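Local atomic coordinates of putative transcriptional regulator (Streptomyces coelicolor A3, PDB entry 2PQQ), a protein that probably binds cAMP through the N-terminal domain described here and, as the full-length protein, is likely to bind DNA and regulate transcription. Residues R48-T53 with L103-H108; F40-P45 with L59-P64. All coordinates share one frame; numbering follows the deposited sequence.

Interaction 1 of 2, residues R48-T53 with L103-H108; sequences RLYVVT and LLALGH
The methyl group of Ala105 serves two flat groups of the facing strand at once. It lies over one face of the Arg48 guanidinium, displaced toward the rim, with Ala105 CB 3.7 Å from Arg48 CZ. The same CB meets the Tyr50 ring obliquely, 3.7 Å from its CD1. Leu103 CD2 reaches this ring at a slant too, 4.0 Å from Tyr50 CD1, also touches Tyr50 CB, and continues to Val52 CG2. Arg48 can cover Ala105 because its chain, which leaves with CG beside the backbone N (chi1 -76°), bends at chi3. On the way Arg48 CG lies against Gly107 CA, at 4.0 Å.

Beneath these side chains lies a regular antiparallel ladder. Leu49 with Leu106 and Val51 with Leu104 are hydrogen-bonded pairs, each joined by two N-H...O bonds; Leu104 N to Val51 O measures 3.0 Å, Leu49 N to Leu106 O 2.9 Å. Between them Tyr50 and Ala105 form a non-hydrogen-bonded pair, supplemented by a CA-H...O contact from Tyr50 CA to Leu104 O. On the opposite face Leu49 CD2 packs on Leu106 CB, and Thr53 CG2 meets Leu104 CD1 at 4.0 Å, the two side chains crossing at about a right angle.

The two faces have different neighbours. Leu104 and Leu106 pack against helix 18-27, whereas inside the beta roll Tyr50 touches Leu39 and Phe40, and Leu103 touches Leu39, of strand 38-40. Strand 29-33 flanks strand 101-107, with Val31 touching both Arg48 and Leu103.

Interaction 2 of 2, residues F40-P45 with L59-P64; sequences FHEGDP and LHRTSP
Glu42 OE1 accepts the backbone N-H of Thr62 on its syn lone pair, at 3.1 Å from Thr62 N and with an N-H...O angle of 158°. Arg61 CA approaches the same oxygen to 3.4 Å. An extended chain, with CG anti to the backbone N (chi1 -177°), carries the carboxylate across to the end of the strand. There the side chains of Glu42 and Arg61 cross at about a right angle, OE2 of Glu42 lying 3.5 Å from Arg61 CG. At 4.5 Å from Glu42 OE2, Arg61 NE is beyond a salt bridge; it is hydrogen-bonded to Thr92 O instead. An alanine in place of Glu42 removes the carboxylate; Thr62 N-H would probably be left without this acceptor and the turn less firmly tied to the end of strand 57-62. Deeper in, Phe40 CZ meets Leu59 CD2 at 4.1 Å, the side chains set obliquely.

The loop is shaped by its own bonds. Asp44 OD2 receives His41 N at 2.8 Å from above the carboxylate plane, and Asp44 N returns a bond to His41 O. The second bond closes a type II beta turn from His41 to Asp44, which the first braces, with glycine at its third position as is common in such turns, here linking two strands of the cyclic nucleotide-binding beta roll.

The segments alternate along the chain, 40-45 and 48-53 preceding 59-64 and 103-108, so the two contacts are interleaved in sequence within one domain. Their centres are about 18 Å apart, yet they touch inside the roll, where Tyr50 CE2 of interaction 1 lies 4.0 Å from Phe40 CE1 of interaction 2. Arg91 joins them further: it is hydrogen-bonded to Arg48 O, packs on Tyr50, makes a cation-pi contact with Phe40 and shares backbone bonds with the turn at Gly43 and Asp44. In relatives of the CRP family an arginine in this sequence setting binds the cyclic phosphate of cAMP, so the parts of the contacts nearest Arg91, Tyr50 and Phe40, probably lie close to the nucleotide pocket.

Interaction 1 of 2, residues R48-T53 with L103-H108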
ATOM      1  N   ARG A  48      16.086  13.679  13.024  1.00 39.07           N
ATOM      2  CA  ARG A  48      15.661  15.047  12.737  1.00 39.20           C
ATOM      3  C   ARG A  48      14.757  15.069  11.537  1.00 37.61           C
ATOM      4  O   ARG A  48      14.996  14.351  10.573  1.00 37.28           O
ATOM      5  CB  ARG A  48      16.860  15.935  12.354  1.00 40.49           C
ATOM      6  CG  ARG A  48      17.748  16.375  13.452  1.00 44.97           C
ATOM      7  CD  ARG A  48      18.918  17.131  12.850  1.00 50.00           C
ATOM      8  NE  ARG A  48      19.139  18.418  13.514  1.00 56.75           N
ATOM      9  CZ  ARG A  48      20.015  19.343  13.104  1.00 58.31           C
ATOM     10  NH1 ARG A  48      20.765  19.138  12.021  1.00 58.12           N
ATOM     11  NH2 ARG A  48      20.133  20.484  13.771  1.00 59.52           N
ATOM     12  N   LEU A  49      13.780  15.930  11.583  1.00 35.37           N
ATOM     13  CA  LEU A  49      12.965  16.344  10.480  1.00 35.48           C
ATOM     14  C   LEU A  49      13.463  17.678   9.984  1.00 33.57           C
ATOM     15  O   LEU A  49      13.942  18.428  10.761  1.00 33.33           O
ATOM     16  CB  LEU A  49      11.571  16.502  11.027  1.00 35.51           C
ATOM     17  CG  LEU A  49      10.476  17.349  10.458  1.00 40.16           C
ATOM     18  CD1 LEU A  49       9.201  16.919  11.051  1.00 37.73           C
ATOM     19  CD2 LEU A  49      10.708  18.757  10.704  1.00 39.75           C
ATOM     20  N   TYR A  50      13.368  17.944   8.691  1.00 32.39           N
ATOM     21  CA  TYR A  50      13.750  19.251   8.149  1.00 32.62           C
ATOM     22  C   TYR A  50      12.585  19.797   7.339  1.00 32.53           C
ATOM     23  O   TYR A  50      11.827  19.031   6.741  1.00 33.69           O
ATOM     24  CB  TYR A  50      14.979  19.160   7.222  1.00 33.24           C
ATOM     25  CG  TYR A  50      16.244  18.583   7.823  1.00 33.36           C
ATOM     26  CD1 TYR A  50      17.257  19.415   8.318  1.00 34.56           C
ATOM     27  CD2 TYR A  50      16.444  17.196   7.871  1.00 33.25           C
ATOM     28  CE1 TYR A  50      18.431  18.860   8.902  1.00 35.06           C
ATOM     29  CE2 TYR A  50      17.617  16.639   8.424  1.00 33.97           C
ATOM     30  CZ  TYR A  50      18.589  17.472   8.946  1.00 35.34           C
ATOM     31  OH  TYR A  50      19.753  16.904   9.447  1.00 36.67           O
ATOM     32  N   VAL A  51      12.451  21.097   7.265  1.00 32.66           N
ATOM     33  CA  VAL A  51      11.579  21.745   6.309  1.00 32.78           C
ATOM     34  C   VAL A  51      12.498  22.600   5.489  1.00 33.11           C
ATOM     35  O   VAL A  51      13.233  23.357   6.027  1.00 32.89           O
ATOM     36  CB  VAL A  51      10.530  22.611   7.014  1.00 32.90           C
ATOM     37  CG1 VAL A  51       9.783  23.426   6.050  1.00 30.50           C
ATOM     38  CG2 VAL A  51       9.586  21.769   7.825  1.00 34.26           C
ATOM     39  N   VAL A  52      12.549  22.359   4.194  1.00 33.61           N
ATOM     40  CA  VAL A  52      13.393  23.187   3.336  1.00 34.10           C
ATOM     41  C   VAL A  52      12.740  24.572   3.236  1.00 34.35           C
ATOM     42  O   VAL A  52      11.551  24.673   2.906  1.00 35.23           O
ATOM     43  CB  VAL A  52      13.551  22.575   1.894  1.00 33.80           C
ATOM     44  CG1 VAL A  52      14.247  23.553   0.958  1.00 34.87           C
ATOM     45  CG2 VAL A  52      14.320  21.289   1.945  1.00 33.20           C
ATOM     46  N   THR A  53      13.504  25.637   3.471  1.00 34.31           N
ATOM     47  CA  THR A  53      12.942  26.985   3.308  1.00 34.86           C
ATOM     48  C   THR A  53      13.438  27.723   2.042  1.00 35.95           C
ATOM     49  O   THR A  53      12.808  28.686   1.586  1.00 35.53           O
ATOM     50  CB  THR A  53      13.120  27.843   4.577  1.00 34.51           C
ATOM     51  OG1 THR A  53      14.506  28.113   4.780  1.00 35.73           O
ATOM     52  CG2 THR A  53      12.591  27.089   5.814  1.00 31.76           C
ATOM     53  N   LEU A 103      17.397  25.313   5.635  1.00 33.27           N
ATOM     54  CA  LEU A 103      16.407  24.413   6.213  1.00 33.30           C
ATOM     55  C   LEU A 103      16.180  24.763   7.684  1.00 32.83           C
ATOM     56  O   LEU A 103      17.043  25.369   8.326  1.00 32.77           O
ATOM     57  CB  LEU A 103      16.868  22.945   6.153  1.00 32.99           C
ATOM     58  CG  LEU A 103      17.560  22.358   4.915  1.00 33.94           C
ATOM     59  CD1 LEU A 103      19.047  22.332   5.141  1.00 34.49           C
ATOM     60  CD2 LEU A 103      17.064  20.959   4.669  1.00 33.68           C
ATOM     61  N   LEU A 104      15.027  24.358   8.203  1.00 31.80           N
ATOM     62  CA  LEU A 104      14.778  24.404   9.640  1.00 32.73           C
ATOM     63  C   LEU A 104      14.684  22.960  10.109  1.00 32.00           C
ATOM     64  O   LEU A 104      13.997  22.171   9.478  1.00 31.08           O
ATOM     65  CB  LEU A 104      13.466  25.137   9.907  1.00 32.36           C
ATOM     66  CG  LEU A 104      13.582  26.652   9.694  1.00 34.65           C
ATOM     67  CD1 LEU A 104      12.203  27.322   9.788  1.00 34.58           C
ATOM     68  CD2 LEU A 104      14.567  27.260  10.694  1.00 37.91           C
ATOM     69  N   ALA A 105      15.361  22.617  11.190  1.00 32.91           N
ATOM     70  CA  ALA A 105      15.410  21.226  11.651  1.00 33.06           C
ATOM     71  C   ALA A 105      14.752  21.070  13.010  1.00 33.81           C
ATOM     72  O   ALA A 105      14.929  21.919  13.888  1.00 33.64           O
ATOM     73  CB  ALA A 105      16.863  20.770  11.726  1.00 33.73           C
ATOM     74  N   LEU A 106      14.006  19.989  13.209  1.00 34.74           N
ATOM     75  CA  LEU A 106      13.507  19.662  14.558  1.00 34.65           C
ATOM     76  C   LEU A 106      13.983  18.256  14.908  1.00 35.01           C
ATOM     77  O   LEU A 106      13.735  17.328  14.150  1.00 34.06           O
ATOM     78  CB  LEU A 106      11.970  19.765  14.616  1.00 35.41           C
ATOM     79  CG  LEU A 106      11.281  19.639  15.998  1.00 34.84           C
ATOM     80  CD1 LEU A 106      11.538  20.862  16.921  1.00 34.03           C
ATOM     81  CD2 LEU A 106       9.777  19.353  15.879  1.00 34.64           C
ATOM     82  N   GLY A 107      14.675  18.105  16.041  1.00 35.18           N
ATOM     83  CA  GLY A 107      15.191  16.808  16.471  1.00 34.90           C
ATOM     84  C   GLY A 107      14.241  16.103  17.426  1.00 36.17           C
ATOM     85  O   GLY A 107      13.461  16.744  18.148  1.00 34.21           O
ATOM     86  N   HIS A 108      14.305  14.773  17.422  1.00 36.72           N
ATOM     87  CA  HIS A 108      13.611  13.986  18.430  1.00 37.60           C
ATOM     88  C   HIS A 108      13.771  14.564  19.854  1.00 37.20           C
ATOM     89  O   HIS A 108      12.789  14.659  20.601  1.00 37.32           O
ATOM     90  CB  HIS A 108      14.059  12.515  18.401  1.00 37.88           C
ATOM     91  CG  HIS A 108      13.208  11.633  19.245  1.00 37.80           C
ATOM     92  ND1 HIS A 108      13.625  11.153  20.466  1.00 40.76           N
ATOM     93  CD2 HIS A 108      11.925  11.221  19.096  1.00 39.78           C
ATOM     94  CE1 HIS A 108      12.655  10.440  21.012  1.00 40.56           C
ATOM     95  NE2 HIS A 108      11.611  10.468  20.204  1.00 42.67           N
TER

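Interaction 2 of 2, residues F40-P45 with L59-P64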
ATOM      1  N   PHE A  40      22.686  14.663   4.809  1.00 32.09           N
ATOM      2  CA  PHE A  40      23.036  13.467   5.541  1.00 32.55           C
ATOM      3  C   PHE A  40      23.355  12.379   4.544  1.00 32.34           C
ATOM      4  O   PHE A  40      23.023  12.497   3.368  1.00 32.59           O
ATOM      5  CB  PHE A  40      21.924  13.027   6.539  1.00 32.05           C
ATOM      6  CG  PHE A  40      20.527  12.957   5.925  1.00 32.19           C
ATOM      7  CD1 PHE A  40      19.563  13.908   6.255  1.00 32.17           C
ATOM      8  CD2 PHE A  40      20.188  11.947   5.024  1.00 32.21           C
ATOM      9  CE1 PHE A  40      18.270  13.837   5.715  1.00 32.28           C
ATOM     10  CE2 PHE A  40      18.919  11.875   4.475  1.00 30.52           C
ATOM     11  CZ  PHE A  40      17.958  12.830   4.801  1.00 30.86           C
ATOM     12  N   HIS A  41      24.030  11.332   5.008  1.00 33.48           N
ATOM     13  CA  HIS A  41      24.384  10.208   4.153  1.00 33.88           C
ATOM     14  C   HIS A  41      23.460   9.049   4.420  1.00 34.45           C
ATOM     15  O   HIS A  41      23.113   8.803   5.566  1.00 35.19           O
ATOM     16  CB  HIS A  41      25.815   9.750   4.442  1.00 34.24           C
ATOM     17  CG  HIS A  41      26.863  10.666   3.893  1.00 34.80           C
ATOM     18  ND1 HIS A  41      27.437  11.673   4.639  1.00 37.15           N
ATOM     19  CD2 HIS A  41      27.422  10.743   2.663  1.00 35.89           C
ATOM     20  CE1 HIS A  41      28.327  12.312   3.902  1.00 36.38           C
ATOM     21  NE2 HIS A  41      28.329  11.775   2.693  1.00 37.27           N
ATOM     22  N   GLU A  42      23.098   8.302   3.384  1.00 34.68           N
ATOM     23  CA  GLU A  42      22.354   7.058   3.596  1.00 35.31           C
ATOM     24  C   GLU A  42      23.091   6.155   4.595  1.00 35.56           C
ATOM     25  O   GLU A  42      24.321   5.986   4.513  1.00 35.08           O
ATOM     26  CB  GLU A  42      22.139   6.345   2.263  1.00 35.41           C
ATOM     27  CG  GLU A  42      21.317   5.075   2.340  1.00 35.64           C
ATOM     28  CD  GLU A  42      21.291   4.318   1.033  1.00 37.89           C
ATOM     29  OE1 GLU A  42      21.780   4.837  -0.013  1.00 37.44           O
ATOM     30  OE2 GLU A  42      20.789   3.183   1.056  1.00 38.66           O
ATOM     31  N   GLY A  43      22.345   5.606   5.552  1.00 35.97           N
ATOM     32  CA  GLY A  43      22.936   4.817   6.634  1.00 37.05           C
ATOM     33  C   GLY A  43      23.260   5.569   7.926  1.00 37.67           C
ATOM     34  O   GLY A  43      23.379   4.943   8.986  1.00 37.61           O
ATOM     35  N   ASP A  44      23.423   6.891   7.834  1.00 37.71           N
ATOM     36  CA  ASP A  44      23.634   7.759   8.994  1.00 38.62           C
ATOM     37  C   ASP A  44      22.512   7.610  10.023  1.00 38.89           C
ATOM     38  O   ASP A  44      21.344   7.451   9.651  1.00 38.99           O
ATOM     39  CB  ASP A  44      23.635   9.232   8.566  1.00 39.23           C
ATOM     40  CG  ASP A  44      24.971   9.707   7.997  1.00 40.28           C
ATOM     41  OD1 ASP A  44      25.955   8.929   7.970  1.00 37.73           O
ATOM     42  OD2 ASP A  44      25.009  10.896   7.589  1.00 42.69           O
ATOM     43  N   PRO A  45      22.853   7.674  11.324  1.00 38.98           N
ATOM     44  CA  PRO A  45      21.767   7.791  12.303  1.00 38.66           C
ATOM     45  C   PRO A  45      20.932   9.017  11.970  1.00 38.30           C
ATOM     46  O   PRO A  45      21.504  10.047  11.610  1.00 38.45           O
ATOM     47  CB  PRO A  45      22.512   7.979  13.630  1.00 39.17           C
ATOM     48  CG  PRO A  45      23.880   7.260  13.394  1.00 39.64           C
ATOM     49  CD  PRO A  45      24.192   7.608  11.956  1.00 39.10           C
ATOM     50  N   LEU A  59      17.319  13.855  -3.037  1.00 32.90           N
ATOM     51  CA  LEU A  59      17.473  12.637  -2.252  1.00 34.23           C
ATOM     52  C   LEU A  59      17.834  11.476  -3.188  1.00 34.26           C
ATOM     53  O   LEU A  59      17.248  11.357  -4.265  1.00 33.50           O
ATOM     54  CB  LEU A  59      16.201  12.336  -1.449  1.00 33.91           C
ATOM     55  CG  LEU A  59      15.829  13.273  -0.291  1.00 35.54           C
ATOM     56  CD1 LEU A  59      14.448  12.951   0.223  1.00 33.57           C
ATOM     57  CD2 LEU A  59      16.835  13.152   0.833  1.00 36.20           C
ATOM     58  N   HIS A  60      18.840  10.675  -2.810  1.00 34.98           N
ATOM     59  CA  HIS A  60      19.289   9.529  -3.637  1.00 35.97           C
ATOM     60  C   HIS A  60      19.799   8.327  -2.812  1.00 37.28           C
ATOM     61  O   HIS A  60      20.220   8.473  -1.659  1.00 36.83           O
ATOM     62  CB  HIS A  60      20.322   9.952  -4.697  1.00 35.08           C
ATOM     63  CG  HIS A  60      21.465  10.744  -4.147  1.00 36.10           C
ATOM     64  ND1 HIS A  60      22.667  10.171  -3.790  1.00 34.94           N
ATOM     65  CD2 HIS A  60      21.577  12.063  -3.857  1.00 36.59           C
ATOM     66  CE1 HIS A  60      23.476  11.102  -3.322  1.00 35.27           C
ATOM     67  NE2 HIS A  60      22.835  12.257  -3.337  1.00 36.62           N
ATOM     68  N   ARG A  61      19.784   7.150  -3.443  1.00 38.88           N
ATOM     69  CA  ARG A  61      20.050   5.871  -2.787  1.00 41.04           C
ATOM     70  C   ARG A  61      20.983   5.031  -3.674  1.00 41.63           C
ATOM     71  O   ARG A  61      20.900   5.089  -4.908  1.00 41.54           O
ATOM     72  CB  ARG A  61      18.715   5.160  -2.532  1.00 41.18           C
ATOM     73  CG  ARG A  61      18.780   3.852  -1.747  1.00 42.83           C
ATOM     74  CD  ARG A  61      17.373   3.389  -1.333  1.00 42.32           C
ATOM     75  NE  ARG A  61      16.695   4.374  -0.487  1.00 43.91           N
ATOM     76  CZ  ARG A  61      15.377   4.570  -0.448  1.00 43.31           C
ATOM     77  NH1 ARG A  61      14.567   3.853  -1.215  1.00 44.75           N
ATOM     78  NH2 ARG A  61      14.870   5.503   0.349  1.00 43.91           N
ATOM     79  N   THR A  62      21.883   4.272  -3.049  1.00 42.38           N
ATOM     80  CA  THR A  62      22.908   3.552  -3.788  1.00 43.39           C
ATOM     81  C   THR A  62      22.342   2.285  -4.415  1.00 44.12           C
ATOM     82  O   THR A  62      21.807   1.424  -3.715  1.00 43.98           O
ATOM     83  CB  THR A  62      24.123   3.208  -2.906  1.00 43.74           C
ATOM     84  OG1 THR A  62      24.553   4.382  -2.206  1.00 43.07           O
ATOM     85  CG2 THR A  62      25.286   2.661  -3.760  1.00 42.99           C
ATOM     86  N   SER A  63      22.477   2.185  -5.739  1.00 45.01           N
ATOM     87  CA  SER A  63      21.973   1.049  -6.514  1.00 45.92           C
ATOM     88  C   SER A  63      22.747  -0.237  -6.230  1.00 46.32           C
ATOM     89  O   SER A  63      23.932  -0.176  -5.882  1.00 46.47           O
ATOM     90  CB  SER A  63      22.043   1.367  -8.013  1.00 45.77           C
ATOM     91  OG  SER A  63      21.136   2.403  -8.344  1.00 47.93           O
ATOM     92  N   PRO A  64      22.080  -1.408  -6.375  1.00 46.79           N
ATOM     93  CA  PRO A  64      22.746  -2.720  -6.392  1.00 46.96           C
ATOM     94  C   PRO A  64      23.967  -2.787  -7.311  1.00 47.32           C
ATOM     95  O   PRO A  64      24.733  -3.748  -7.247  1.00 47.42           O
ATOM     96  CB  PRO A  64      21.648  -3.652  -6.907  1.00 46.75           C
ATOM     97  CG  PRO A  64      20.394  -3.038  -6.380  1.00 47.13           C
ATOM     98  CD  PRO A  64      20.612  -1.550  -6.477  1.00 46.71           C
TER